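Local structure of fanconi-associated nuclease 1 homolog (Pseudomonas aeruginosa, 5Y7Q) at residues A82-M87 against Y185-M190. The protein is a bacterial homolog of Fanconi-associated nuclease 1 that binds DNA and carries HTH, SAP and VRR-NUC domains. Numbering follows the deposited sequence.
Sequences ALLVRM and YELRCM. With nucleotides of chain B.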
loop_
_atom_site.group_PDB
_atom_site.type_symbol
_atom_site.label_atom_id
_atom_site.label_comp_id
_atom_site.label_asym_id
_atom_site.label_seq_id
_atom_site.Cartn_x
_atom_site.Cartn_y
_atom_site.Cartn_z
ATOM N N ALA A 82 -23.616 20.900 3.787
ATOM C CA ALA A 82 -23.503 20.094 2.571
ATOM C C ALA A 82 -22.460 20.666 1.632
ATOM O O ALA A 82 -21.627 19.931 1.088
ATOM C CB ALA A 82 -24.850 20.016 1.861
ATOM N N LEU A 83 -22.492 21.986 1.434
ATOM C CA LEU A 83 -21.514 22.618 0.564
ATOM C C LEU A 83 -20.113 22.361 1.068
ATOM O O LEU A 83 -19.216 22.011 0.285
ATOM C CB LEU A 83 -21.770 24.109 0.468
ATOM C CG LEU A 83 -20.756 24.738 -0.473
ATOM C CD1 LEU A 83 -20.906 24.081 -1.846
ATOM C CD2 LEU A 83 -20.959 26.262 -0.536
ATOM N N LEU A 84 -19.918 22.488 2.380
ATOM C CA LEU A 84 -18.604 22.225 2.943
ATOM C C LEU A 84 -18.130 20.836 2.565
ATOM O O LEU A 84 -17.040 20.659 1.996
ATOM C CB LEU A 84 -18.628 22.356 4.458
ATOM C CG LEU A 84 -17.201 22.422 4.988
ATOM C CD1 LEU A 84 -16.454 23.486 4.198
ATOM C CD2 LEU A 84 -17.203 22.767 6.462
ATOM N N VAL A 85 -18.953 19.834 2.860
ATOM C CA VAL A 85 -18.492 18.471 2.658
ATOM C C VAL A 85 -18.168 18.244 1.191
ATOM O O VAL A 85 -17.146 17.612 0.849
ATOM C CB VAL A 85 -19.541 17.495 3.202
ATOM C CG1 VAL A 85 -19.176 16.103 2.859
ATOM C CG2 VAL A 85 -19.613 17.655 4.715
ATOM N N ARG A 86 -18.976 18.830 0.296
ATOM C CA ARG A 86 -18.651 18.757 -1.123
ATOM C C ARG A 86 -17.256 19.310 -1.411
ATOM O O ARG A 86 -16.478 18.680 -2.127
ATOM C CB ARG A 86 -19.694 19.490 -1.945
ATOM C CG ARG A 86 -21.020 18.836 -1.918
ATOM C CD ARG A 86 -20.970 17.439 -2.426
ATOM N NE ARG A 86 -22.311 17.065 -2.839
ATOM C CZ ARG A 86 -22.629 15.975 -3.535
ATOM N NH1 ARG A 86 -21.683 15.131 -3.904
ATOM N NH2 ARG A 86 -23.901 15.755 -3.878
ATOM N N MET A 87 -16.911 20.483 -0.865
ATOM C CA MET A 87 -15.576 21.008 -1.163
ATOM C C MET A 87 -14.477 20.107 -0.591
ATOM O O MET A 87 -13.444 19.884 -1.242
ATOM C CB MET A 87 -15.437 22.437 -0.631
ATOM C CG MET A 87 -16.506 23.405 -1.182
ATOM S SD MET A 87 -16.616 24.980 -0.355
ATOM C CE MET A 87 -15.011 25.606 -0.725
ATOM N N TYR A 185 -13.779 30.424 -4.701
ATOM C CA TYR A 185 -13.689 30.155 -3.273
ATOM C C TYR A 185 -12.482 29.279 -2.959
ATOM O O TYR A 185 -12.097 28.413 -3.756
ATOM C CB TYR A 185 -14.964 29.476 -2.777
ATOM C CG TYR A 185 -16.223 30.247 -3.138
ATOM C CD1 TYR A 185 -16.614 31.353 -2.405
ATOM C CD2 TYR A 185 -16.996 29.878 -4.218
ATOM C CE1 TYR A 185 -17.744 32.066 -2.732
ATOM C CE2 TYR A 185 -18.136 30.573 -4.544
ATOM C CZ TYR A 185 -18.508 31.670 -3.803
ATOM O OH TYR A 185 -19.640 32.382 -4.137
ATOM N N GLU A 186 -11.871 29.531 -1.801
ATOM C CA GLU A 186 -10.766 28.724 -1.295
ATOM C C GLU A 186 -11.124 28.172 0.082
ATOM O O GLU A 186 -11.420 28.943 1.006
ATOM C CB GLU A 186 -9.462 29.522 -1.210
ATOM C CG GLU A 186 -8.296 28.701 -0.646
ATOM C CD GLU A 186 -7.009 29.503 -0.479
ATOM O OE1 GLU A 186 -6.967 30.441 0.365
ATOM O OE2 GLU A 186 -6.030 29.190 -1.198
ATOM N N LEU A 187 -11.044 26.844 0.225
ATOM C CA LEU A 187 -11.239 26.178 1.511
ATOM C C LEU A 187 -10.017 26.359 2.412
ATOM O O LEU A 187 -8.886 26.188 1.963
ATOM C CB LEU A 187 -11.501 24.709 1.239
ATOM C CG LEU A 187 -11.886 23.652 2.236
ATOM C CD1 LEU A 187 -13.130 24.051 3.017
ATOM C CD2 LEU A 187 -12.150 22.466 1.313
ATOM N N ARG A 188 -10.225 26.820 3.648
ATOM C CA ARG A 188 -9.118 27.059 4.575
ATOM C C ARG A 188 -9.001 26.093 5.754
ATOM O O ARG A 188 -8.083 26.257 6.563
ATOM C CB ARG A 188 -9.172 28.501 5.079
ATOM C CG ARG A 188 -8.487 29.478 4.122
ATOM C CD ARG A 188 -7.181 30.010 4.696
ATOM N NE ARG A 188 -7.169 29.973 6.163
ATOM C CZ ARG A 188 -7.818 30.825 6.961
ATOM N NH1 ARG A 188 -7.746 30.697 8.288
ATOM N NH2 ARG A 188 -8.559 31.796 6.436
ATOM N N CYS A 189 -9.915 25.136 5.913
ATOM C CA CYS A 189 -9.890 24.183 7.024
ATOM C C CYS A 189 -9.311 22.783 6.676
ATOM O O CYS A 189 -9.431 21.858 7.489
ATOM C CB CYS A 189 -11.295 24.060 7.626
ATOM S SG CYS A 189 -12.587 23.531 6.474
ATOM N N MET A 190 -8.731 22.590 5.485
ATOM C CA MET A 190 -8.354 21.242 5.045
ATOM C C MET A 190 -7.397 20.521 5.993
ATOM O O MET A 190 -7.449 19.297 6.075
ATOM C CB MET A 190 -7.719 21.277 3.665
ATOM C CG MET A 190 -8.101 20.124 2.838
ATOM S SD MET A 190 -9.882 19.920 2.736
ATOM C CE MET A 190 -9.933 18.273 2.038
ATOM P P DG B 10 -24.126 12.344 -6.158
ATOM O OP1 DG B 10 -25.397 12.978 -6.569
ATOM O OP2 DG B 10 -23.299 12.859 -5.055
ATOM O "O5'" DG B 10 -24.507 10.824 -5.905
ATOM C "C5'" DG B 10 -25.199 10.116 -6.920
ATOM C "C4'" DG B 10 -25.007 8.643 -6.744
ATOM O "O4'" DG B 10 -23.636 8.319 -7.046
ATOM C "C3'" DG B 10 -25.271 8.157 -5.324
ATOM O "O3'" DG B 10 -26.306 7.204 -5.320
ATOM C "C2'" DG B 10 -23.951 7.541 -4.862
ATOM C "C1'" DG B 10 -23.181 7.341 -6.153
ATOM N N9 DG B 10 -21.760 7.522 -5.958
ATOM C C8 DG B 10 -21.144 8.509 -5.225
ATOM N N7 DG B 10 -19.846 8.418 -5.217
ATOM C C5 DG B 10 -19.586 7.288 -5.986
ATOM C C6 DG B 10 -18.354 6.680 -6.335
ATOM O O6 DG B 10 -17.202 7.033 -6.016
ATOM N N1 DG B 10 -18.552 5.541 -7.129
ATOM C C2 DG B 10 -19.789 5.056 -7.527
ATOM N N2 DG B 10 -19.792 3.957 -8.289
ATOM N N3 DG B 10 -20.940 5.619 -7.211
ATOM C C4 DG B 10 -20.764 6.724 -6.440
#
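Leu-187 is the side chain that both Leu-84 and Met-87 lean on, and its two methyl branches divide the work. CD1 of Leu-187 meets CD1 of Leu-84 at 3.6 Å, the two leucine side chains crossing at about a right angle. CD2 of Leu-187 lies 3.8 Å from CB of Met-87, next to the helix backbone. CB of Leu-84 points past the flank of the strand, and with CG anti to the backbone N (chi1 -166°) CD1 swings back to Leu-187 and, more loosely, SG of Cys-189. CB of Met-87 is directed toward the strand; the chain bends at the last torsion (chi3 63°), which sets CE 4.1 Å from CB of Leu-187 and 4.4 Å from CB of Tyr-185. The tyrosine ring turns away toward Val-112 and Val-121, its OH hydrogen-bonded to Glu-97. No hydrogen bond links the two segments, so they are joined by apolar packing alone.

Arg-86, directed elsewhere on the same helix, gives NH1 and NH2 to a single phosphate oxygen, OP2 of DG10 of chain B, at 3.0 and 3.2 Å. That oxygen sits at the guanidinium edge, in its plane, while Glu-104 forms a salt bridge with NH2 and Tyr-43 a cation-pi contact. Helix 78-89 thus packs across strand 184-187, the middle strand of a three-stranded antiparallel sheet, an arrangement consistent with a winged helix-turn-helix-like DNA-binding module.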